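Local structure of magnesium transporter MgtE (Enterococcus faecalis, 2OUX) at residues Tyr175-Asp180 against Phe232-Val237; Asn100-Leu105 against Gly126-Leu131; Val151-Val156 against Asp200-Asp205; Glu137-Ile142 against Ile212-Gly217. The protein probably transports magnesium ions across the cell membrane as a homodimer, the portion seen here being its cytosolic part, with an N domain and two CBS repeats. All blocks are in the same frame, centred on the assembly; numbering follows the deposited sequence.

Contact 1 of 4, residues Tyr175-Asp180 against Phe232-Val237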
# COMPACT_ATOMS: atom_id res chain seq x y z
N TYR A 175 -9.25 0.13 1.25
CA TYR A 175 -10.11 0.39 0.12
C TYR A 175 -11.38 -0.36 0.48
O TYR A 175 -11.32 -1.49 0.95
CB TYR A 175 -9.55 -0.18 -1.19
CG TYR A 175 -8.53 0.71 -1.87
CD1 TYR A 175 -8.84 2.03 -2.16
CD2 TYR A 175 -7.27 0.23 -2.20
CE1 TYR A 175 -7.92 2.86 -2.78
CE2 TYR A 175 -6.34 1.06 -2.82
CZ TYR A 175 -6.67 2.37 -3.10
OH TYR A 175 -5.75 3.20 -3.70
N VAL A 176 -12.53 0.29 0.31
CA VAL A 176 -13.80 -0.36 0.60
C VAL A 176 -14.57 -0.42 -0.71
O VAL A 176 -14.86 0.61 -1.31
CB VAL A 176 -14.62 0.43 1.62
CG1 VAL A 176 -15.92 -0.30 1.93
CG2 VAL A 176 -13.81 0.62 2.90
N TYR A 177 -14.88 -1.63 -1.16
CA TYR A 177 -15.60 -1.78 -2.42
C TYR A 177 -17.11 -1.75 -2.22
O TYR A 177 -17.63 -2.26 -1.23
CB TYR A 177 -15.13 -3.06 -3.10
CG TYR A 177 -13.63 -3.04 -3.30
CD1 TYR A 177 -13.06 -2.34 -4.36
CD2 TYR A 177 -12.78 -3.62 -2.35
CE1 TYR A 177 -11.68 -2.20 -4.48
CE2 TYR A 177 -11.39 -3.49 -2.47
CZ TYR A 177 -10.86 -2.77 -3.53
OH TYR A 177 -9.51 -2.57 -3.60
N VAL A 178 -17.81 -1.14 -3.17
CA VAL A 178 -19.26 -1.05 -3.08
C VAL A 178 -19.88 -1.96 -4.12
O VAL A 178 -19.55 -1.88 -5.29
CB VAL A 178 -19.75 0.40 -3.31
CG1 VAL A 178 -21.26 0.49 -3.10
CG2 VAL A 178 -19.03 1.35 -2.35
N VAL A 179 -20.78 -2.84 -3.69
CA VAL A 179 -21.45 -3.76 -4.61
C VAL A 179 -22.96 -3.64 -4.43
O VAL A 179 -23.43 -3.05 -3.47
CB VAL A 179 -21.08 -5.24 -4.35
CG1 VAL A 179 -19.61 -5.49 -4.64
CG2 VAL A 179 -21.42 -5.62 -2.92
N ASP A 180 -23.70 -4.20 -5.38
CA ASP A 180 -25.16 -4.21 -5.28
C ASP A 180 -25.53 -5.58 -4.71
O ASP A 180 -24.64 -6.32 -4.28
CB ASP A 180 -25.81 -3.99 -6.65
CG ASP A 180 -25.41 -5.02 -7.67
OD1 ASP A 180 -24.82 -6.05 -7.29
OD2 ASP A 180 -25.71 -4.81 -8.87
N PHE A 232 -1.87 2.02 -6.82
CA PHE A 232 -2.84 1.45 -5.89
C PHE A 232 -2.16 0.42 -5.00
O PHE A 232 -1.19 -0.22 -5.42
CB PHE A 232 -3.96 0.72 -6.63
CG PHE A 232 -4.90 1.61 -7.37
CD1 PHE A 232 -5.22 2.87 -6.90
CD2 PHE A 232 -5.56 1.13 -8.50
CE1 PHE A 232 -6.19 3.65 -7.54
CE2 PHE A 232 -6.53 1.90 -9.14
CZ PHE A 232 -6.84 3.16 -8.65
N LEU A 233 -2.67 0.24 -3.78
CA LEU A 233 -2.11 -0.74 -2.86
C LEU A 233 -2.91 -2.04 -3.04
O LEU A 233 -2.57 -3.08 -2.47
CB LEU A 233 -2.18 -0.23 -1.42
CG LEU A 233 -3.55 0.16 -0.86
CD1 LEU A 233 -4.27 -1.08 -0.33
CD2 LEU A 233 -3.35 1.18 0.25
N ALA A 234 -3.96 -1.96 -3.84
CA ALA A 234 -4.79 -3.12 -4.14
C ALA A 234 -5.69 -2.82 -5.33
O ALA A 234 -5.94 -1.65 -5.64
CB ALA A 234 -5.64 -3.51 -2.92
N VAL A 235 -6.15 -3.86 -6.01
CA VAL A 235 -7.03 -3.69 -7.15
C VAL A 235 -8.04 -4.83 -7.21
O VAL A 235 -7.68 -6.00 -7.09
CB VAL A 235 -6.23 -3.60 -8.49
CG1 VAL A 235 -5.55 -4.93 -8.82
CG2 VAL A 235 -7.16 -3.15 -9.61
N PRO A 236 -9.33 -4.50 -7.37
CA PRO A 236 -10.39 -5.51 -7.43
C PRO A 236 -10.38 -6.37 -8.69
O PRO A 236 -9.93 -5.94 -9.75
CB PRO A 236 -11.67 -4.69 -7.26
CG PRO A 236 -11.32 -3.40 -7.86
CD PRO A 236 -9.90 -3.14 -7.40
N VAL A 237 -10.87 -7.59 -8.54
CA VAL A 237 -10.93 -8.56 -9.63
C VAL A 237 -12.37 -9.01 -9.85
O VAL A 237 -13.09 -9.29 -8.89
CB VAL A 237 -10.07 -9.80 -9.30
CG1 VAL A 237 -10.04 -10.75 -10.49
CG2 VAL A 237 -8.66 -9.37 -8.93
O HOH W 1 -3.27 2.69 -2.70

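Contact 2 of 4, residues Asn100-Leu105 against Gly126-Leu131. With MG (magnesium ion), chain D.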
# COMPACT_ATOMS: atom_id res chain seq x y z
N ASN A 100 -2.48 -17.39 -0.24
CA ASN A 100 -1.32 -18.07 0.32
C ASN A 100 -1.61 -19.55 0.55
O ASN A 100 -0.72 -20.38 0.39
CB ASN A 100 -0.89 -17.43 1.63
CG ASN A 100 -0.46 -15.98 1.46
OD1 ASN A 100 0.19 -15.64 0.47
ND2 ASN A 100 -0.79 -15.14 2.43
N ALA A 101 -2.84 -19.87 0.93
CA ALA A 101 -3.19 -21.27 1.16
C ALA A 101 -3.10 -22.04 -0.16
O ALA A 101 -2.45 -23.08 -0.23
CB ALA A 101 -4.59 -21.36 1.74
N VAL A 102 -3.76 -21.52 -1.20
CA VAL A 102 -3.75 -22.16 -2.51
C VAL A 102 -2.31 -22.40 -2.97
O VAL A 102 -2.00 -23.48 -3.48
CB VAL A 102 -4.49 -21.29 -3.56
CG1 VAL A 102 -4.11 -21.72 -4.97
CG2 VAL A 102 -5.99 -21.44 -3.37
N ASP A 103 -1.43 -21.43 -2.77
CA ASP A 103 -0.05 -21.59 -3.18
C ASP A 103 0.64 -22.73 -2.43
O ASP A 103 1.32 -23.55 -3.03
CB ASP A 103 0.75 -20.29 -2.98
CG ASP A 103 0.35 -19.21 -3.96
OD1 ASP A 103 -0.57 -19.48 -4.75
OD2 ASP A 103 0.94 -18.10 -3.93
N LEU A 104 0.46 -22.76 -1.11
CA LEU A 104 1.07 -23.79 -0.29
C LEU A 104 0.62 -25.15 -0.85
O LEU A 104 1.45 -25.99 -1.19
CB LEU A 104 0.61 -23.65 1.16
CG LEU A 104 1.40 -24.33 2.28
CD1 LEU A 104 1.79 -25.74 1.87
CD2 LEU A 104 2.65 -23.53 2.59
N LEU A 105 -0.68 -25.34 -0.96
CA LEU A 105 -1.23 -26.59 -1.46
C LEU A 105 -0.65 -27.01 -2.81
O LEU A 105 -0.28 -28.17 -2.99
CB LEU A 105 -2.75 -26.48 -1.55
CG LEU A 105 -3.35 -26.33 -0.15
CD1 LEU A 105 -4.85 -26.18 -0.24
CD2 LEU A 105 -2.98 -27.54 0.70
N GLY A 126 -14.12 -23.93 1.14
CA GLY A 126 -14.82 -23.21 0.09
C GLY A 126 -14.03 -22.26 -0.80
O GLY A 126 -13.90 -22.50 -2.00
N GLU A 127 -13.51 -21.17 -0.22
CA GLU A 127 -12.75 -20.20 -1.00
C GLU A 127 -11.48 -20.80 -1.60
O GLU A 127 -11.10 -20.47 -2.73
CB GLU A 127 -12.38 -18.99 -0.14
CG GLU A 127 -13.53 -18.05 0.20
CD GLU A 127 -14.50 -18.64 1.19
OE1 GLU A 127 -14.05 -19.27 2.17
OE2 GLU A 127 -15.73 -18.46 1.00
N ILE A 128 -10.81 -21.66 -0.84
CA ILE A 128 -9.59 -22.29 -1.32
C ILE A 128 -9.89 -23.11 -2.58
O ILE A 128 -9.09 -23.16 -3.53
CB ILE A 128 -8.98 -23.25 -0.26
CG1 ILE A 128 -8.44 -22.46 0.94
CG2 ILE A 128 -7.91 -24.11 -0.90
CD1 ILE A 128 -7.44 -21.40 0.57
N LYS A 129 -11.05 -23.76 -2.60
CA LYS A 129 -11.42 -24.59 -3.75
C LYS A 129 -11.71 -23.78 -5.00
O LYS A 129 -11.39 -24.21 -6.10
CB LYS A 129 -12.59 -25.51 -3.40
CG LYS A 129 -12.15 -26.77 -2.64
CD LYS A 129 -13.27 -27.78 -2.44
CE LYS A 129 -12.71 -29.08 -1.87
NZ LYS A 129 -13.77 -30.08 -1.53
N GLU A 130 -12.30 -22.60 -4.84
CA GLU A 130 -12.61 -21.76 -5.99
C GLU A 130 -11.32 -21.30 -6.68
O GLU A 130 -11.10 -21.57 -7.86
CB GLU A 130 -13.39 -20.52 -5.58
CG GLU A 130 -14.69 -20.79 -4.84
CD GLU A 130 -15.32 -19.51 -4.32
OE1 GLU A 130 -14.65 -18.77 -3.58
OE2 GLU A 130 -16.50 -19.25 -4.66
N LEU A 131 -10.47 -20.62 -5.92
CA LEU A 131 -9.24 -20.08 -6.46
C LEU A 131 -8.22 -21.08 -6.98
O LEU A 131 -7.29 -20.69 -7.70
CB LEU A 131 -8.59 -19.14 -5.43
CG LEU A 131 -9.20 -17.73 -5.33
CD1 LEU A 131 -10.67 -17.81 -4.95
CD2 LEU A 131 -8.43 -16.92 -4.29
MG MG D . -1.64 -18.11 -6.16
O HOH W 2 -0.62 -16.31 -5.25
O HOH W 3 -2.25 -19.80 -7.75
O HOH W 4 0.02 -18.26 -7.49
O HOH W 5 -3.27 -18.18 -4.84

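Contact 3 of 4, residues Val151-Val156 against Asp200-Asp205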
# COMPACT_ATOMS: atom_id res chain seq x y z
N VAL A 151 -22.77 -2.03 0.61
CA VAL A 151 -23.77 -1.57 -0.35
C VAL A 151 -23.79 -0.05 -0.30
O VAL A 151 -23.43 0.55 0.71
CB VAL A 151 -25.19 -2.08 -0.02
CG1 VAL A 151 -25.24 -3.58 -0.14
CG2 VAL A 151 -25.59 -1.63 1.39
N ALA A 152 -24.25 0.55 -1.40
CA ALA A 152 -24.32 2.00 -1.53
C ALA A 152 -25.24 2.75 -0.55
O ALA A 152 -24.79 3.68 0.10
CB ALA A 152 -24.72 2.35 -2.96
N ASN A 153 -26.51 2.34 -0.46
CA ASN A 153 -27.48 3.01 0.40
C ASN A 153 -27.26 2.76 1.89
O ASN A 153 -28.17 2.39 2.62
CB ASN A 153 -28.91 2.60 0.01
CG ASN A 153 -29.98 3.35 0.80
OD1 ASN A 153 -30.57 2.80 1.74
ND2 ASN A 153 -30.23 4.60 0.42
N GLN A 154 -26.04 2.98 2.32
CA GLN A 154 -25.65 2.80 3.70
C GLN A 154 -24.92 4.07 4.12
O GLN A 154 -24.43 4.82 3.27
CB GLN A 154 -24.75 1.57 3.79
CG GLN A 154 -23.96 1.40 5.06
CD GLN A 154 -23.23 0.08 5.08
OE1 GLN A 154 -22.68 -0.36 4.07
NE2 GLN A 154 -23.22 -0.58 6.23
N THR A 155 -24.85 4.32 5.42
CA THR A 155 -24.16 5.50 5.93
C THR A 155 -22.71 5.16 6.26
O THR A 155 -22.37 3.99 6.42
CB THR A 155 -24.81 6.00 7.20
OG1 THR A 155 -24.77 4.96 8.18
CG2 THR A 155 -26.25 6.43 6.95
N VAL A 156 -21.87 6.18 6.39
CA VAL A 156 -20.47 5.95 6.71
C VAL A 156 -20.42 5.36 8.12
O VAL A 156 -19.58 4.50 8.43
CB VAL A 156 -19.62 7.25 6.66
CG1 VAL A 156 -19.97 8.05 5.41
CG2 VAL A 156 -19.84 8.07 7.90
N ASP A 200 -23.54 10.61 9.23
CA ASP A 200 -24.80 10.48 8.51
C ASP A 200 -24.72 10.45 6.98
O ASP A 200 -25.67 10.04 6.31
CB ASP A 200 -25.76 11.59 8.97
CG ASP A 200 -26.15 11.45 10.44
OD1 ASP A 200 -26.81 10.45 10.80
OD2 ASP A 200 -25.79 12.33 11.24
N THR A 201 -23.60 10.86 6.42
CA THR A 201 -23.46 10.86 4.97
C THR A 201 -23.69 9.47 4.37
O THR A 201 -23.30 8.45 4.95
CB THR A 201 -22.08 11.35 4.54
OG1 THR A 201 -21.81 12.61 5.18
CG2 THR A 201 -22.02 11.53 3.03
N LEU A 202 -24.33 9.42 3.21
CA LEU A 202 -24.60 8.15 2.54
C LEU A 202 -23.45 7.74 1.62
O LEU A 202 -23.02 8.51 0.76
CB LEU A 202 -25.89 8.24 1.73
CG LEU A 202 -27.16 7.70 2.42
CD1 LEU A 202 -27.30 8.31 3.80
CD2 LEU A 202 -28.38 8.02 1.56
N ILE A 203 -22.97 6.52 1.83
CA ILE A 203 -21.87 5.97 1.04
C ILE A 203 -22.07 6.29 -0.43
O ILE A 203 -21.14 6.69 -1.12
CB ILE A 203 -21.78 4.42 1.23
CG1 ILE A 203 -21.30 4.09 2.65
CG2 ILE A 203 -20.88 3.81 0.16
CD1 ILE A 203 -19.92 4.63 2.96
N ALA A 204 -23.31 6.12 -0.91
CA ALA A 204 -23.65 6.37 -2.30
C ALA A 204 -23.36 7.80 -2.74
O ALA A 204 -23.20 8.07 -3.93
CB ALA A 204 -25.12 6.05 -2.54
N ASP A 205 -23.30 8.72 -1.78
CA ASP A 205 -23.04 10.11 -2.12
C ASP A 205 -21.57 10.49 -2.18
O ASP A 205 -21.22 11.51 -2.77
CB ASP A 205 -23.77 11.04 -1.15
CG ASP A 205 -25.26 11.12 -1.44
OD1 ASP A 205 -25.62 11.13 -2.64
OD2 ASP A 205 -26.07 11.18 -0.48

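Contact 4 of 4, residues Glu137-Ile142 against Ile212-Gly217. With MG (magnesium ion), chain D.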
# COMPACT_ATOMS: atom_id res chain seq x y z
N GLU A 137 -0.46 -17.70 -12.99
CA GLU A 137 -0.03 -16.44 -13.59
C GLU A 137 -1.13 -15.51 -14.08
O GLU A 137 -0.86 -14.53 -14.77
CB GLU A 137 0.99 -16.69 -14.70
CG GLU A 137 2.17 -17.53 -14.25
CD GLU A 137 3.42 -17.30 -15.08
OE1 GLU A 137 3.34 -17.39 -16.32
OE2 GLU A 137 4.47 -17.03 -14.47
N THR A 138 -2.37 -15.82 -13.72
CA THR A 138 -3.52 -14.98 -14.06
C THR A 138 -3.98 -14.31 -12.77
O THR A 138 -3.66 -14.77 -11.67
CB THR A 138 -4.70 -15.81 -14.59
OG1 THR A 138 -5.19 -16.66 -13.54
CG2 THR A 138 -4.29 -16.65 -15.81
N ALA A 139 -4.75 -13.24 -12.90
CA ALA A 139 -5.25 -12.52 -11.73
C ALA A 139 -5.89 -13.43 -10.70
O ALA A 139 -5.70 -13.24 -9.50
CB ALA A 139 -6.24 -11.47 -12.17
N GLY A 140 -6.67 -14.41 -11.16
CA GLY A 140 -7.32 -15.31 -10.22
C GLY A 140 -6.32 -16.10 -9.41
O GLY A 140 -6.59 -16.49 -8.28
N ALA A 141 -5.16 -16.33 -10.00
CA ALA A 141 -4.11 -17.09 -9.36
C ALA A 141 -3.33 -16.27 -8.35
O ALA A 141 -2.68 -16.84 -7.50
CB ALA A 141 -3.17 -17.66 -10.40
N ILE A 142 -3.37 -14.94 -8.42
CA ILE A 142 -2.61 -14.15 -7.46
C ILE A 142 -3.49 -13.26 -6.58
O ILE A 142 -2.99 -12.51 -5.76
CB ILE A 142 -1.56 -13.26 -8.15
CG1 ILE A 142 -2.24 -12.33 -9.15
CG2 ILE A 142 -0.50 -14.14 -8.83
CD1 ILE A 142 -1.32 -11.24 -9.67
N ILE A 212 -11.56 1.28 -10.78
CA ILE A 212 -10.68 0.55 -11.67
C ILE A 212 -10.58 -0.90 -11.17
O ILE A 212 -10.39 -1.14 -9.98
CB ILE A 212 -9.25 1.16 -11.67
CG1 ILE A 212 -9.30 2.61 -12.16
CG2 ILE A 212 -8.32 0.34 -12.54
CD1 ILE A 212 -9.80 3.60 -11.11
N SER A 213 -10.70 -1.84 -12.10
CA SER A 213 -10.61 -3.25 -11.75
C SER A 213 -10.01 -4.02 -12.92
O SER A 213 -9.84 -3.47 -14.01
CB SER A 213 -12.00 -3.82 -11.43
OG SER A 213 -12.85 -3.79 -12.56
N VAL A 214 -9.69 -5.29 -12.67
CA VAL A 214 -9.12 -6.17 -13.68
C VAL A 214 -9.99 -7.42 -13.76
O VAL A 214 -10.77 -7.70 -12.85
CB VAL A 214 -7.67 -6.57 -13.30
CG1 VAL A 214 -6.80 -5.33 -13.20
CG2 VAL A 214 -7.67 -7.33 -11.97
N HIS A 215 -9.85 -8.16 -14.86
CA HIS A 215 -10.62 -9.38 -15.08
C HIS A 215 -9.84 -10.56 -14.51
O HIS A 215 -8.63 -10.61 -14.62
CB HIS A 215 -10.89 -9.59 -16.58
CG HIS A 215 -11.69 -10.82 -16.88
ND1 HIS A 215 -13.03 -10.93 -16.59
CD2 HIS A 215 -11.33 -12.00 -17.45
CE1 HIS A 215 -13.47 -12.12 -16.96
NE2 HIS A 215 -12.45 -12.79 -17.49
N VAL A 216 -10.55 -11.52 -13.92
CA VAL A 216 -9.89 -12.67 -13.31
C VAL A 216 -8.92 -13.44 -14.23
O VAL A 216 -7.97 -14.08 -13.76
CB VAL A 216 -10.94 -13.64 -12.72
CG1 VAL A 216 -11.85 -14.17 -13.82
CG2 VAL A 216 -10.25 -14.75 -11.97
N GLY A 217 -9.13 -13.34 -15.54
CA GLY A 217 -8.26 -14.04 -16.47
C GLY A 217 -7.11 -13.22 -17.03
O GLY A 217 -6.31 -13.74 -17.82
MG MG D . -1.64 -18.11 -6.16
O HOH W 3 -2.25 -19.80 -7.75
O HOH W 4 0.02 -18.26 -7.49
O HOH W 2 -0.62 -16.31 -5.25
O HOH W 5 -3.27 -18.18 -4.84

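Contact 1 of 4, residues Tyr175-Asp180 against Phe232-Val237
Tyr175 and Tyr177, two residues apart on strand 175-179, send their rings as twin ridges against the Phe232-Val237 segment. Strand 234-237 runs at 20° to their own, its axis 9.1 Å away, so side chains rather than backbone bonds must span the gap, and long flat tyrosines suit that job. The Tyr175 ring enters a notch between Phe232, Leu233 and Ala234. Its CE2 lies 3.5 Å from Leu233 CG, the branch point of a side chain whose first torsion (57°) swings it back to the ring although its CB sets off to one side. Tyr175 OH comes 3.3 Å from Phe232 CD1; the two rings are nearly perpendicular, with planes at 80°. Ala234 is small enough to fit between both tyrosines, its methyl facing Tyr177 OH and the Tyr175 ring. Pro236 offers a rigid bump, and Tyr177 CE1 rests 3.5 Å from its CD. Tyr177 and Ala234 belong to a magnesium site seen in the crystal. Leu233 meets Leu233 of the second subunit, and His35 of that subunit meets the Phe232 ring, so this end of the contact forms part of the dimer interface. One water bridges the segments, 2.7 Å from Tyr175 OH and only weakly bound by the Leu233 N-H, whereas buried Tyr177 OH has no hydrogen-bond partner in the model. Here the two CBS repeats meet mainly through apolar surface and fitted shapes.

Contact 2 of 4, residues Asn100-Leu105 against Gly126-Leu131
Ile128 of helix 122-131 fills the groove formed by Ala101, Val102 and Leu105 on helix 98-107. The helix segments cross at -65° with axes 9.4 Å apart, close enough for branched aliphatic side chains to mesh directly. From CB the isoleucine forks. The CG2 branch, anti to the backbone N, goes to the Leu105 end of the groove: Ile128 CG2 lies 3.8 Å from Leu105 CD1 and 4.1 Å from Val102 CG2. The other branch, CG1, sits beside the backbone N and heads for the small Ala101, whose CB is 4.1 Å from Ile128 CG1. At the tip, Ile128 CD1 reaches the backbone at Val102 N, 4.1 Å away; its still shorter approach to the alanine methyl is doubtful in the model. Alanine's short side chain gives the isoleucine's CG1 branch a shallow place to lie. Val102 completes the fit by crossing Leu131 at about a right angle, Val102 CG2 being 4.0 Å from Leu131 CB. All five touching residues are apolar and buried. On another side of helix 98-107, Asp103 turns to solvent and metal: Asp103 OD1 binds magnesium at 2.2 Å, while its OD2 accepts a hydrogen bond from water 2 of the same ion. Four waters and Ala141 O complete six ligands. This is aliphatic helix-helix packing within the helical MgtE N domain, whose Asp103 carries a magnesium site that also uses Ala141 from the start of the CBS region.

Contact 3 of 4, residues Val151-Val156 against Asp200-Asp205
Belonging to the first CBS repeat, Thr155 and Leu202 form a single beta bridge that ties the chain entering helix 156-166 to the chain entering helix 203-206. Two well-formed backbone bonds flank it: Ile203 N donates a hydrogen bond to Gln154 O at 2.7 Å, and Val156 N donates to Thr201 O at 3.0 Å. Both donors lie nearly in line with the acceptor's C=O bond. The same two carbonyls receive CA-H contacts, from Leu202 and Thr155, so each oxygen has one N-H bond and one weaker CA-H contact. A weak bond from Ala204 N reaches Ala152 O at 3.0 Å, the carbonyl that also closes the inverse gamma turn centred on Asn153 by accepting from Gln154 N. There the small methyls of Ala152 and Ala204 allow close approach, CB to CB at 3.7 Å. Thr155 divides its two branches. Its OG1, with a first torsion of 59°, caps the backbone N-H of Ser158 in the first turn of helix 156-166, while its CG2 rests 3.8 Å from Leu202 CD1. Threonine suits this N-cap because it offers both a hydroxyl and a methyl. On the buried side, Ile203 lays CG1 against the Gln154 carbonyl and brings CD1 to 4.2 Å from Val156 CG1. Ile203 and Val156 also touch Leu194 of helix 191-194, Val156 and Thr201 pack on Ile206, and Ala152 joins Ile203 in covering Val178 of strand 175-179.

Contact 4 of 4, residues Glu137-Ile142 against Ile212-Gly217
Val216 reaches around Gly140 with both its side chain and its carbonyl, joining the short helix 139-142 to the end of strand 214-215, the edge strand of the second CBS repeat's sheet. Val216 CG2, anti to its own backbone N, stands directly against the glycine backbone, 3.5 Å from Gly140 CA, which is tight for two carbons; glycine suits the place because it puts no side chain in the valine's way. The other methyl, CG1, lies over one face of the His215 ring, offset toward its rim. The Val216 carbonyl accepts a hydrogen bond from Gly140 N at 2.9 Å, with the donor in the carbonyl plane on a lone pair. Ala139 aims its methyl into the strand: Ala139 CB is 3.5 Å from His215 O and 4.4 Å from Val214 CG2, and a small residue suits this place, where a methyl lies against the strand's carbonyls. Thr138 faces the same turn from one side, CB being 3.8 Å from Val216 O, while its hydroxyl, equally near Val216 O but not bonded to it, is hydrogen-bonded to Glu135 O. His215 itself points outward and stacks on Tyr240. Backbone bonds from Val214 and Val216 join this end to strand 234-238. On the helix, the Ala141 carbonyl looks away from Val216, and Ala141 O binds magnesium at 2.1 Å, almost exactly opposite Asp103 OD1.

Contact 2 closes first along the chain, inside the helical N domain; contact 4 then opens, and contacts 3 and 1 begin within its loop. Contact 3 closes inside that loop, whereas contact 1 closes beyond it, so its segments alternate with those of contacts 3 and 4. Contacts 1 and 4 have centres 13 Å apart and share the sheet of neighbouring strands 214-215 and 234-238. Contact 3 lies 16 Å from contact 1 between centres, with Val178 packed against Ala152 and Ile203. Contacts 2 and 4, 15 Å apart, share one magnesium ion and its four waters. The metal thus bridges the N domain and the start of the CBS region, consistent with a magnesium-dependent domain arrangement.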